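Local coordinates for protein D-glyceraldehyde dehydrogenase (NADP(+)) (Thermoplasma acidophilum, PDB 5IZD) that oxidises D-glyceraldehyde to (R)-glycerate with NADP(+) in the non-phosphorylated Entner-Doudoroff pathway, working as a homotetramer, at residues A[120-125]-A[131-136]; A[66-71]-A[162-167]; A[430-435]-A[439-444]; A[44-49]-A[216-221]. One frame throughout, in Å; residues are numbered along the deposited sequence.

Contact 1 (A[120-125]-A[131-136]); sequences GEVVEG and KIFQYK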
loop_
_atom_site.group_PDB
_atom_site.type_symbol
_atom_site.label_atom_id
_atom_site.label_comp_id
_atom_site.label_asym_id
_atom_site.label_seq_id
_atom_site.Cartn_x
_atom_site.Cartn_y
_atom_site.Cartn_z
ATOM N N GLY A 120 -7.347 -6.339 -2.783
ATOM C CA GLY A 120 -8.232 -5.223 -3.079
ATOM C C GLY A 120 -8.361 -4.290 -1.849
ATOM O O GLY A 120 -7.578 -4.403 -0.863
ATOM N N GLU A 121 -9.357 -3.398 -1.885
ATOM C CA GLU A 121 -9.479 -2.378 -0.848
ATOM C C GLU A 121 -10.959 -2.225 -0.459
ATOM O O GLU A 121 -11.879 -2.564 -1.253
ATOM C CB GLU A 121 -8.818 -1.047 -1.294
ATOM C CG GLU A 121 -7.362 -1.260 -1.649
ATOM C CD GLU A 121 -6.462 -0.051 -1.711
ATOM O OE1 GLU A 121 -6.844 1.128 -1.443
ATOM O OE2 GLU A 121 -5.271 -0.311 -2.027
ATOM N N VAL A 122 -11.158 -1.767 0.770
ATOM C CA VAL A 122 -12.490 -1.380 1.271
ATOM C C VAL A 122 -12.379 0.080 1.637
ATOM O O VAL A 122 -11.500 0.469 2.443
ATOM C CB VAL A 122 -12.902 -2.144 2.518
ATOM C CG1 VAL A 122 -14.331 -1.737 2.926
ATOM C CG2 VAL A 122 -12.889 -3.629 2.297
ATOM N N VAL A 123 -13.236 0.908 1.047
ATOM C CA VAL A 123 -13.244 2.327 1.386
ATOM C C VAL A 123 -14.585 2.784 1.915
ATOM O O VAL A 123 -15.607 2.236 1.638
ATOM C CB VAL A 123 -12.643 3.256 0.283
ATOM C CG1 VAL A 123 -11.409 2.593 -0.336
ATOM C CG2 VAL A 123 -13.593 3.601 -0.819
ATOM N N GLU A 124 -14.518 3.788 2.768
ATOM C CA GLU A 124 -15.708 4.487 3.285
ATOM C C GLU A 124 -16.671 4.888 2.158
ATOM O O GLU A 124 -16.223 5.410 1.160
ATOM C CB GLU A 124 -15.274 5.754 4.043
ATOM C CG GLU A 124 -15.252 5.584 5.528
ATOM C CD GLU A 124 -14.928 6.913 6.227
ATOM O OE1 GLU A 124 -15.796 7.496 6.940
ATOM O OE2 GLU A 124 -13.768 7.366 6.046
ATOM N N GLY A 125 -17.981 4.650 2.334
ATOM C CA GLY A 125 -18.991 5.136 1.417
ATOM C C GLY A 125 -19.406 6.533 1.801
ATOM O O GLY A 125 -18.760 7.166 2.623
ATOM N N LYS A 131 -20.541 1.239 1.945
ATOM C CA LYS A 131 -19.104 0.959 1.733
ATOM C C LYS A 131 -18.845 0.817 0.239
ATOM O O LYS A 131 -19.760 0.553 -0.547
ATOM C CB LYS A 131 -18.637 -0.321 2.475
ATOM C CG LYS A 131 -18.728 -0.249 4.020
ATOM C CD LYS A 131 -17.729 0.761 4.598
ATOM C CE LYS A 131 -17.779 0.949 6.106
ATOM N NZ LYS A 131 -19.020 1.647 6.570
ATOM N N ILE A 132 -17.589 0.984 -0.144
ATOM C CA ILE A 132 -17.152 0.762 -1.519
ATOM C C ILE A 132 -16.076 -0.346 -1.510
ATOM O O ILE A 132 -15.018 -0.185 -0.932
ATOM C CB ILE A 132 -16.666 2.077 -2.128
ATOM C CG1 ILE A 132 -17.799 3.091 -2.129
ATOM C CG2 ILE A 132 -16.166 1.855 -3.573
ATOM C CD1 ILE A 132 -17.336 4.480 -2.513
ATOM N N PHE A 133 -16.389 -1.486 -2.101
ATOM C CA PHE A 133 -15.474 -2.616 -2.132
ATOM C C PHE A 133 -14.702 -2.543 -3.443
ATOM O O PHE A 133 -15.284 -2.474 -4.548
ATOM C CB PHE A 133 -16.236 -3.925 -1.972
ATOM C CG PHE A 133 -16.961 -4.027 -0.681
ATOM C CD1 PHE A 133 -16.288 -4.357 0.477
ATOM C CD2 PHE A 133 -18.305 -3.655 -0.577
ATOM C CE1 PHE A 133 -16.947 -4.364 1.708
ATOM C CE2 PHE A 133 -18.974 -3.722 0.632
ATOM C CZ PHE A 133 -18.285 -4.074 1.786
ATOM N N GLN A 134 -13.382 -2.568 -3.358
ATOM C CA GLN A 134 -12.590 -2.582 -4.595
ATOM C C GLN A 134 -11.890 -3.899 -4.771
ATOM O O GLN A 134 -10.989 -4.186 -4.051
ATOM C CB GLN A 134 -11.643 -1.402 -4.577
ATOM C CG GLN A 134 -12.433 -0.108 -4.507
ATOM C CD GLN A 134 -11.591 1.106 -4.392
ATOM O OE1 GLN A 134 -10.636 1.151 -3.620
ATOM N NE2 GLN A 134 -11.932 2.123 -5.156
ATOM N N TYR A 135 -12.321 -4.697 -5.740
ATOM C CA TYR A 135 -11.750 -6.023 -5.973
ATOM C C TYR A 135 -10.704 -5.928 -7.077
ATOM O O TYR A 135 -10.825 -5.094 -7.951
ATOM C CB TYR A 135 -12.814 -7.018 -6.460
ATOM C CG TYR A 135 -13.756 -7.543 -5.429
ATOM C CD1 TYR A 135 -14.026 -6.848 -4.270
ATOM C CD2 TYR A 135 -14.413 -8.762 -5.620
ATOM C CE1 TYR A 135 -14.909 -7.335 -3.348
ATOM C CE2 TYR A 135 -15.305 -9.245 -4.670
ATOM C CZ TYR A 135 -15.546 -8.516 -3.539
ATOM O OH TYR A 135 -16.407 -8.897 -2.555
ATOM N N LYS A 136 -9.720 -6.801 -7.043
ATOM C CA LYS A 136 -8.726 -6.895 -8.093
ATOM C C LYS A 136 -8.975 -8.233 -8.773
ATOM O O LYS A 136 -8.964 -9.264 -8.093
ATOM C CB LYS A 136 -7.350 -6.791 -7.490
ATOM C CG LYS A 136 -6.917 -5.351 -7.420
ATOM C CD LYS A 136 -5.567 -5.159 -6.803
ATOM C CE LYS A 136 -5.432 -3.679 -6.556
ATOM N NZ LYS A 136 -4.146 -3.366 -5.911
HETATM O O HOH W 1 -18.833 4.414 5.353
#
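Val122 and Val123 of strand 120-124 pair with Phe133 and Ile132 of strand 130-145 in an antiparallel hairpin whose hydrogen-bonded pairs satisfy their own backbone groups. Glu121 N donates to Gln134 O at 2.8 Å, and Gln134 N returns a bond of 2.6 Å to Glu121 O. At the next hydrogen-bonded pair, Val123 N meets Ile132 O at 2.9 Å, nearly straight at the hydrogen (177°), while Ile132 N gives to Val123 O. At the turn end of the hairpin a water accepts from both Gly125 N (3.1 Å) and Lys131 NZ (3.0 Å). Lys131 NZ also bonds to Tyr477 and forms a salt bridge with Glu426 of the fourth subunit.

Both methyls of Val122 lie alongside the Phe133 ring, CG1 being 3.9 Å from CE1. Shortening this residue to alanine removes both methyls and would probably open a gap beside CD1 and CE1 of Phe133. On the other face the extended Gln134 brings OE1 3.7 Å from Val123 CG1, while its NE2 bonds to Asn472. Glu121 OE2 is held by Lys461 and Tyr462 of the third subunit.

Strand 468-476 takes the other edge of 131-136, and strand 120-124 pairs with a strand of the second subunit, so the sheet runs on across the interface.

Contact 2 (A[66-71]-A[162-167]); sequences KIIYRA and ALLTGN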
loop_
_atom_site.group_PDB
_atom_site.type_symbol
_atom_site.label_atom_id
_atom_site.label_comp_id
_atom_site.label_asym_id
_atom_site.label_seq_id
_atom_site.Cartn_x
_atom_site.Cartn_y
_atom_site.Cartn_z
ATOM N N LYS A 66 0.636 -23.204 -7.198
ATOM C CA LYS A 66 1.229 -24.565 -7.047
ATOM C C LYS A 66 1.677 -25.165 -8.392
ATOM O O LYS A 66 2.765 -25.806 -8.479
ATOM C CB LYS A 66 0.262 -25.527 -6.378
ATOM C CG LYS A 66 0.001 -25.169 -4.910
ATOM C CD LYS A 66 -0.930 -26.161 -4.212
ATOM C CE LYS A 66 -1.094 -25.728 -2.762
ATOM N NZ LYS A 66 -2.228 -26.480 -2.178
ATOM N N ILE A 67 0.837 -24.948 -9.409
ATOM C CA ILE A 67 1.108 -25.347 -10.813
ATOM C C ILE A 67 2.313 -24.554 -11.342
ATOM O O ILE A 67 3.206 -25.132 -11.937
ATOM C CB ILE A 67 -0.105 -25.083 -11.737
ATOM C CG1 ILE A 67 -1.284 -25.975 -11.365
ATOM C CG2 ILE A 67 0.298 -25.284 -13.194
ATOM C CD1 ILE A 67 -2.632 -25.535 -11.953
ATOM N N ILE A 68 2.356 -23.249 -11.080
ATOM C CA ILE A 68 3.481 -22.435 -11.540
ATOM C C ILE A 68 4.804 -22.836 -10.864
ATOM O O ILE A 68 5.882 -22.855 -11.562
ATOM C CB ILE A 68 3.207 -20.922 -11.361
ATOM C CG1 ILE A 68 2.035 -20.469 -12.248
ATOM C CG2 ILE A 68 4.452 -20.062 -11.615
ATOM C CD1 ILE A 68 1.341 -19.220 -11.764
ATOM N N TYR A 69 4.749 -23.164 -9.562
ATOM C CA TYR A 69 5.953 -23.641 -8.845
ATOM C C TYR A 69 6.503 -24.996 -9.402
ATOM O O TYR A 69 7.707 -25.203 -9.518
ATOM C CB TYR A 69 5.708 -23.788 -7.328
ATOM C CG TYR A 69 5.614 -22.486 -6.501
ATOM C CD1 TYR A 69 6.612 -21.516 -6.545
ATOM C CD2 TYR A 69 4.524 -22.266 -5.640
ATOM C CE1 TYR A 69 6.555 -20.383 -5.732
ATOM C CE2 TYR A 69 4.421 -21.110 -4.856
ATOM C CZ TYR A 69 5.426 -20.165 -4.914
ATOM O OH TYR A 69 5.350 -19.051 -4.119
ATOM N N ARG A 70 5.587 -25.866 -9.782
ATOM C CA ARG A 70 5.866 -27.158 -10.378
ATOM C C ARG A 70 6.647 -26.895 -11.666
ATOM O O ARG A 70 7.692 -27.433 -11.832
ATOM C CB ARG A 70 4.570 -27.885 -10.649
ATOM C CG ARG A 70 4.655 -29.397 -10.547
ATOM C CD ARG A 70 3.522 -29.949 -9.683
ATOM N NE ARG A 70 2.272 -29.807 -10.376
ATOM C CZ ARG A 70 1.114 -29.600 -9.794
ATOM N NH1 ARG A 70 0.037 -29.481 -10.535
ATOM N NH2 ARG A 70 1.039 -29.532 -8.479
ATOM N N ALA A 71 6.130 -26.034 -12.533
ATOM C CA ALA A 71 6.832 -25.591 -13.768
ATOM C C ALA A 71 8.232 -25.089 -13.484
ATOM O O ALA A 71 9.186 -25.516 -14.098
ATOM C CB ALA A 71 6.066 -24.546 -14.532
ATOM N N ALA A 162 0.957 -13.133 -15.506
ATOM C CA ALA A 162 -0.348 -13.250 -16.165
ATOM C C ALA A 162 -1.149 -14.423 -15.620
ATOM O O ALA A 162 -2.335 -14.269 -15.203
ATOM C CB ALA A 162 -0.206 -13.327 -17.691
ATOM N N LEU A 163 -0.477 -15.568 -15.540
ATOM C CA LEU A 163 -1.096 -16.769 -15.002
ATOM C C LEU A 163 -1.379 -16.702 -13.498
ATOM O O LEU A 163 -2.421 -17.144 -13.059
ATOM C CB LEU A 163 -0.238 -18.001 -15.340
ATOM C CG LEU A 163 -0.179 -18.320 -16.845
ATOM C CD1 LEU A 163 0.889 -19.392 -17.126
ATOM C CD2 LEU A 163 -1.489 -18.795 -17.460
ATOM N N LEU A 164 -0.467 -16.159 -12.699
ATOM C CA LEU A 164 -0.655 -16.132 -11.265
ATOM C C LEU A 164 -1.921 -15.352 -10.950
ATOM O O LEU A 164 -2.736 -15.806 -10.133
ATOM C CB LEU A 164 0.583 -15.557 -10.568
ATOM C CG LEU A 164 0.587 -15.452 -9.044
ATOM C CD1 LEU A 164 -0.260 -14.305 -8.439
ATOM C CD2 LEU A 164 0.201 -16.775 -8.459
ATOM N N THR A 165 -2.096 -14.217 -11.649
ATOM C CA THR A 165 -3.235 -13.360 -11.463
ATOM C C THR A 165 -4.558 -13.880 -12.019
ATOM O O THR A 165 -5.562 -13.233 -11.845
ATOM C CB THR A 165 -2.943 -11.933 -11.998
ATOM O OG1 THR A 165 -2.529 -11.970 -13.348
ATOM C CG2 THR A 165 -1.874 -11.279 -11.158
ATOM N N GLY A 166 -4.562 -15.028 -12.702
ATOM C CA GLY A 166 -5.809 -15.661 -13.134
ATOM C C GLY A 166 -6.227 -15.357 -14.575
ATOM O O GLY A 166 -7.356 -15.623 -14.912
ATOM N N ASN A 167 -5.331 -14.796 -15.405
ATOM C CA ASN A 167 -5.609 -14.565 -16.793
ATOM C C ASN A 167 -5.266 -15.821 -17.559
ATOM O O ASN A 167 -4.400 -16.576 -17.124
ATOM C CB ASN A 167 -4.793 -13.430 -17.377
ATOM C CG ASN A 167 -5.047 -12.096 -16.677
ATOM O OD1 ASN A 167 -5.997 -11.361 -17.016
ATOM N ND2 ASN A 167 -4.171 -11.755 -15.706
#
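The carbonyl oxygen of Ala162, in the last turn of the helix whose Leu163 and Leu164 meet Ile68, is gripped twice by Asn167. The backbone N of Asn167 reaches Ala162 O at 3.0 Å. Its side-chain ND2 approaches Ala162 O at 3.2 Å, on a lone pair in the carbonyl plane, with the oxygen lying close to the plane of the amide. Together with Gly166 N bonding to Leu163 O at 3.0 Å, the backbone bond closes a Schellman motif, in which Gly166 takes the positive phi (97°) that suits glycine.

From 66-71 a single side chain, Ile68, reaches the 162-167 segment. It has CG1 anti to its carbonyl carbon (chi1 -65°) and an extended end, which carries CD1 across to the backbone between the two leucines. There Ile68 CD1 lies 3.7 Å from Leu164 N, 3.9 Å from Leu164 CB and 4.1 Å from Leu163 CB. Ile108 and Ala112 of helix 94-112 also pack on Ile68, and Trp56 of helix 39-77 packs on Leu163.

Between 66-71 and 162-167 the contact is thus apolar, one buried methyl against a helix backbone. Just outside, Arg64 NE bonds to Leu164 O, so the pairing of the two helices is not apolar throughout.

Contact 3 (A[430-435]-A[439-444]); sequences FGELYV and GPEASQ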
loop_
_atom_site.group_PDB
_atom_site.type_symbol
_atom_site.label_atom_id
_atom_site.label_comp_id
_atom_site.label_asym_id
_atom_site.label_seq_id
_atom_site.Cartn_x
_atom_site.Cartn_y
_atom_site.Cartn_z
ATOM N N PHE A 430 14.768 9.080 -16.676
ATOM C CA PHE A 430 14.823 7.725 -17.258
ATOM C C PHE A 430 14.175 6.799 -16.252
ATOM O O PHE A 430 14.178 7.098 -15.052
ATOM C CB PHE A 430 16.262 7.298 -17.555
ATOM C CG PHE A 430 16.749 7.839 -18.849
ATOM C CD1 PHE A 430 17.059 9.191 -18.973
ATOM C CD2 PHE A 430 16.815 7.028 -19.973
ATOM C CE1 PHE A 430 17.434 9.736 -20.192
ATOM C CE2 PHE A 430 17.188 7.558 -21.200
ATOM C CZ PHE A 430 17.506 8.919 -21.308
ATOM N N GLY A 431 13.604 5.713 -16.749
ATOM C CA GLY A 431 12.916 4.734 -15.882
ATOM C C GLY A 431 13.852 3.984 -14.963
ATOM O O GLY A 431 13.454 3.649 -13.835
ATOM N N GLU A 432 15.088 3.756 -15.404
ATOM C CA GLU A 432 16.105 3.113 -14.566
ATOM C C GLU A 432 17.422 3.876 -14.582
ATOM O O GLU A 432 17.936 4.225 -15.659
ATOM C CB GLU A 432 16.356 1.652 -14.981
ATOM C CG GLU A 432 15.095 0.829 -15.037
ATOM C CD GLU A 432 15.293 -0.598 -15.489
ATOM O OE1 GLU A 432 14.395 -1.388 -15.124
ATOM O OE2 GLU A 432 16.246 -0.944 -16.273
ATOM N N LEU A 433 17.936 4.195 -13.375
ATOM C CA LEU A 433 19.254 4.777 -13.233
ATOM C C LEU A 433 20.114 3.797 -12.421
ATOM O O LEU A 433 19.803 3.515 -11.279
ATOM C CB LEU A 433 19.178 6.183 -12.611
ATOM C CG LEU A 433 20.504 6.873 -12.296
ATOM C CD1 LEU A 433 21.329 7.218 -13.523
ATOM C CD2 LEU A 433 20.238 8.110 -11.458
ATOM N N TYR A 434 21.184 3.293 -13.010
ATOM C CA TYR A 434 22.138 2.421 -12.358
ATOM C C TYR A 434 23.344 3.269 -11.913
ATOM O O TYR A 434 24.075 3.883 -12.713
ATOM C CB TYR A 434 22.566 1.262 -13.313
ATOM C CG TYR A 434 21.435 0.310 -13.665
ATOM C CD1 TYR A 434 21.103 -0.766 -12.834
ATOM C CD2 TYR A 434 20.699 0.473 -14.849
ATOM C CE1 TYR A 434 20.052 -1.626 -13.140
ATOM C CE2 TYR A 434 19.654 -0.385 -15.173
ATOM C CZ TYR A 434 19.318 -1.414 -14.294
ATOM O OH TYR A 434 18.276 -2.267 -14.621
ATOM N N VAL A 435 23.557 3.296 -10.611
ATOM C CA VAL A 435 24.531 4.171 -9.984
ATOM C C VAL A 435 25.614 3.297 -9.419
ATOM O O VAL A 435 25.381 2.571 -8.467
ATOM C CB VAL A 435 23.885 4.967 -8.823
ATOM C CG1 VAL A 435 24.938 5.829 -8.139
ATOM C CG2 VAL A 435 22.720 5.815 -9.325
ATOM N N GLY A 439 23.461 -3.246 -14.710
ATOM C CA GLY A 439 22.220 -4.006 -14.739
ATOM C C GLY A 439 22.604 -5.481 -14.656
ATOM O O GLY A 439 23.754 -5.773 -14.383
ATOM N N PRO A 440 21.672 -6.398 -14.888
ATOM C CA PRO A 440 20.326 -6.060 -15.342
ATOM C C PRO A 440 19.390 -5.687 -14.222
ATOM O O PRO A 440 19.793 -5.690 -13.040
ATOM C CB PRO A 440 19.874 -7.357 -16.064
ATOM C CG PRO A 440 20.515 -8.430 -15.256
ATOM C CD PRO A 440 21.886 -7.864 -14.921
ATOM N N GLU A 441 18.160 -5.354 -14.597
ATOM C CA GLU A 441 17.055 -5.058 -13.653
ATOM C C GLU A 441 16.703 -6.286 -12.825
ATOM O O GLU A 441 16.899 -7.428 -13.270
ATOM C CB GLU A 441 15.788 -4.555 -14.379
ATOM C CG GLU A 441 15.024 -5.583 -15.259
ATOM C CD GLU A 441 15.708 -5.920 -16.584
ATOM O OE1 GLU A 441 16.780 -5.383 -16.932
ATOM O OE2 GLU A 441 15.162 -6.724 -17.329
ATOM N N ALA A 442 16.151 -6.050 -11.638
ATOM C CA ALA A 442 15.763 -7.128 -10.760
ATOM C C ALA A 442 14.245 -7.257 -10.834
ATOM O O ALA A 442 13.541 -6.312 -11.211
ATOM C CB ALA A 442 16.217 -6.876 -9.320
ATOM N N SER A 443 13.762 -8.437 -10.464
ATOM C CA SER A 443 12.332 -8.731 -10.457
ATOM C C SER A 443 11.527 -7.836 -9.540
ATOM O O SER A 443 10.374 -7.609 -9.834
ATOM C CB SER A 443 12.119 -10.182 -10.060
ATOM O OG SER A 443 12.693 -10.964 -11.068
ATOM N N GLN A 444 12.146 -7.355 -8.448
ATOM C CA GLN A 444 11.501 -6.453 -7.475
ATOM C C GLN A 444 11.449 -5.017 -7.980
ATOM O O GLN A 444 10.791 -4.173 -7.348
ATOM C CB GLN A 444 12.155 -6.488 -6.056
ATOM C CG GLN A 444 13.644 -6.176 -5.974
ATOM C CD GLN A 444 14.522 -7.441 -6.166
ATOM O OE1 GLN A 444 14.223 -8.357 -6.971
ATOM N NE2 GLN A 444 15.620 -7.468 -5.452
#
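Tyr434 of strand 432-435 and Gly439 make the close-packed part of this contact, with the glycine CA lying over one face of the phenol ring. The CA stands 4.0 Å from the ring centroid and 25° off the ring normal, a CH-pi contact displaced toward the rim, nearest to CE1. Beyond the ring the chain passes through the cis peptide bond before Pro440, and Glu441 comes up to the hydroxyl: Tyr434 OH is 3.4 Å from Glu441 CB. It also lies 3.1 Å from Glu441 N, but at an angle too poor for a hydrogen bond. Instead the phenol donates within its own strand, Tyr434 OH to Glu432 OE2 at 2.9 Å, arriving from above the carboxylate plane (71° out of it). A phenylalanine in its place would probably leave Glu432 OE2 without this donor, with the carboxylate held on the side of His447.

The looser side belongs to the partly exposed loop, where Pro440 starts its side chain away from the strand and touches it little. The third subunit borders this loop.

Glu432 OE2 and Glu441 OE1 are 4.5 Å apart, so like charges are brought together; the closest contact of the two residues is Glu432 OE1 to Glu441 CB, 3.5 Å. Each has a partner elsewhere: Glu432 OE1 bonds to His447, and Glu441 OE2 forms a salt bridge with Arg157, which probably binds substrate, as in related enzymes. These partners and the phenol probably offset the repulsion, tying one carboxylate on the strand and one on the following loop to the neighbourhood of the active site.

Contact 4 (A[44-49]-A[216-221]); sequences RAIDAA and KKVNLI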
loop_
_atom_site.group_PDB
_atom_site.type_symbol
_atom_site.label_atom_id
_atom_site.label_comp_id
_atom_site.label_asym_id
_atom_site.label_seq_id
_atom_site.Cartn_x
_atom_site.Cartn_y
_atom_site.Cartn_z
ATOM N N ARG A 44 -8.992 -20.243 -32.861
ATOM C CA ARG A 44 -9.158 -21.377 -31.946
ATOM C C ARG A 44 -8.410 -21.168 -30.635
ATOM O O ARG A 44 -8.932 -21.516 -29.561
ATOM C CB ARG A 44 -8.707 -22.720 -32.526
ATOM C CG ARG A 44 -9.605 -23.302 -33.596
ATOM C CD ARG A 44 -9.464 -24.826 -33.770
ATOM N NE ARG A 44 -8.101 -25.367 -33.668
ATOM C CZ ARG A 44 -7.141 -25.262 -34.602
ATOM N NH1 ARG A 44 -7.340 -24.594 -35.767
ATOM N NH2 ARG A 44 -5.949 -25.823 -34.364
ATOM N N ALA A 45 -7.200 -20.588 -30.720
ATOM C CA ALA A 45 -6.398 -20.370 -29.530
ATOM C C ALA A 45 -7.051 -19.348 -28.591
ATOM O O ALA A 45 -7.164 -19.615 -27.405
ATOM C CB ALA A 45 -4.967 -19.989 -29.895
ATOM N N ILE A 46 -7.492 -18.209 -29.124
ATOM C CA ILE A 46 -8.173 -17.195 -28.341
ATOM C C ILE A 46 -9.487 -17.715 -27.772
ATOM O O ILE A 46 -9.787 -17.469 -26.608
ATOM C CB ILE A 46 -8.378 -15.889 -29.146
ATOM C CG1 ILE A 46 -7.042 -15.161 -29.297
ATOM C CG2 ILE A 46 -9.382 -14.960 -28.467
ATOM C CD1 ILE A 46 -7.073 -14.112 -30.376
ATOM N N ASP A 47 -10.268 -18.407 -28.594
ATOM C CA ASP A 47 -11.482 -19.159 -28.135
ATOM C C ASP A 47 -11.241 -20.187 -27.017
ATOM O O ASP A 47 -11.992 -20.205 -26.044
ATOM C CB ASP A 47 -12.241 -19.809 -29.297
ATOM C CG ASP A 47 -12.908 -18.775 -30.218
ATOM O OD1 ASP A 47 -12.925 -17.547 -29.962
ATOM O OD2 ASP A 47 -13.406 -19.162 -31.260
ATOM N N ALA A 48 -10.182 -20.969 -27.114
ATOM C CA ALA A 48 -9.788 -21.827 -25.981
ATOM C C ALA A 48 -9.465 -21.005 -24.678
ATOM O O ALA A 48 -9.909 -21.367 -23.599
ATOM C CB ALA A 48 -8.619 -22.704 -26.348
ATOM N N ALA A 49 -8.711 -19.919 -24.801
ATOM C CA ALA A 49 -8.467 -19.033 -23.681
ATOM C C ALA A 49 -9.766 -18.481 -23.093
ATOM O O ALA A 49 -9.926 -18.456 -21.864
ATOM C CB ALA A 49 -7.523 -17.906 -24.098
ATOM N N LYS A 216 -11.562 -9.013 -31.188
ATOM C CA LYS A 216 -12.621 -8.480 -30.309
ATOM C C LYS A 216 -12.553 -9.010 -28.865
ATOM O O LYS A 216 -12.983 -8.309 -27.923
ATOM C CB LYS A 216 -14.045 -8.723 -30.903
ATOM C CG LYS A 216 -14.345 -8.060 -32.264
ATOM N N LYS A 217 -12.021 -10.220 -28.689
ATOM C CA LYS A 217 -11.960 -10.908 -27.383
ATOM C C LYS A 217 -10.673 -10.708 -26.540
ATOM O O LYS A 217 -10.587 -11.206 -25.426
ATOM C CB LYS A 217 -12.176 -12.425 -27.592
ATOM C CG LYS A 217 -13.465 -12.788 -28.355
ATOM C CD LYS A 217 -13.609 -14.291 -28.509
ATOM C CE LYS A 217 -14.992 -14.658 -29.028
ATOM N NZ LYS A 217 -15.123 -16.113 -28.785
ATOM N N VAL A 218 -9.672 -10.032 -27.088
ATOM C CA VAL A 218 -8.416 -9.810 -26.382
ATOM C C VAL A 218 -8.602 -8.704 -25.366
ATOM O O VAL A 218 -9.144 -7.655 -25.686
ATOM C CB VAL A 218 -7.278 -9.521 -27.398
ATOM C CG1 VAL A 218 -6.020 -9.025 -26.730
ATOM C CG2 VAL A 218 -6.948 -10.791 -28.117
ATOM N N ASN A 219 -8.144 -8.913 -24.133
ATOM C CA ASN A 219 -8.337 -7.880 -23.100
ATOM C C ASN A 219 -7.077 -7.105 -22.702
ATOM O O ASN A 219 -7.163 -5.956 -22.184
ATOM C CB ASN A 219 -8.945 -8.532 -21.861
ATOM C CG ASN A 219 -10.286 -9.215 -22.147
ATOM O OD1 ASN A 219 -10.432 -10.423 -21.940
ATOM N ND2 ASN A 219 -11.256 -8.454 -22.643
ATOM N N LEU A 220 -5.915 -7.740 -22.913
ATOM C CA LEU A 220 -4.632 -7.189 -22.483
ATOM C C LEU A 220 -3.527 -7.728 -23.427
ATOM O O LEU A 220 -3.564 -8.897 -23.892
ATOM C CB LEU A 220 -4.353 -7.520 -21.019
ATOM C CG LEU A 220 -3.085 -6.944 -20.355
ATOM C CD1 LEU A 220 -3.242 -6.926 -18.858
ATOM C CD2 LEU A 220 -1.877 -7.861 -20.710
ATOM N N ILE A 221 -2.652 -6.819 -23.819
ATOM C CA ILE A 221 -1.469 -7.116 -24.627
ATOM C C ILE A 221 -0.226 -6.729 -23.835
ATOM O O ILE A 221 -0.059 -5.556 -23.410
ATOM C CB ILE A 221 -1.514 -6.406 -25.988
ATOM C CG1 ILE A 221 -2.693 -6.967 -26.809
ATOM C CG2 ILE A 221 -0.257 -6.724 -26.816
ATOM C CD1 ILE A 221 -3.214 -6.046 -27.871
#
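The carboxylate of Asp47 is met by Lys217 NZ from above its plane, 54° out of it. The salt bridge runs from NZ to OD1 at 2.9 Å, and the two side chains cross at about a right angle. The lysine gets there by staying extended beyond CG, which also lays its aliphatic end close to the same oxygen: Lys217 CD is 3.6 Å from Asp47 OD1. The ammonium has a second acidic partner in Glu50, nearly one turn further along the helix, so two carboxylates on one side of helix 39-77 probably share a single positive charge.

Beneath this polar rim lies a small apolar part built on Ile46. With chi1 at -73°, CG2 is anti to the backbone N and CG1 anti to the carbonyl carbon, so the two branches part toward different residues. Ile46 CG2 rests 3.9 Å from Lys217 CB, at the root of the same lysine that makes the salt bridge. The other branch ends in CD1, 4.0 Å from Val218 CG2, where the isoleucine and valine cross almost perpendicularly. His215, just before the 216-221 segment, also packs on Ile46.

Val218 further touches Asn240, which probably binds NADP(+), and its side chain is about 10 Å from the bound NADP. The segment links helix 205-214 to strand 220-224, which lies between the parallel strands 130-145 and 243-247. Such a helix-to-strand connection is a feature of the Rossmann-type coenzyme domain of aldehyde dehydrogenases, here with the long helix 39-77 packed against it.

How the contacts relate
Contacts 2 and 4 share helix 39-77, their centres about 18 Å apart: one turn of it offers a buried methyl to helix 153-164, while an earlier one adds a salt bridge where the contact nears the surface. Contact 1 reaches the same sheet as contact 4, through the neighbouring strands 130-145 and 220-224, yet it is held mainly by backbone hydrogen bonds in a buried hairpin far from the chain centre. Contact 3 belongs to a different sheet and lies across the chain's centre from contact 4; its loop is partly exposed, with acidic side chains near the probable substrate site. Contacts 1 and 3 both touch the third subunit.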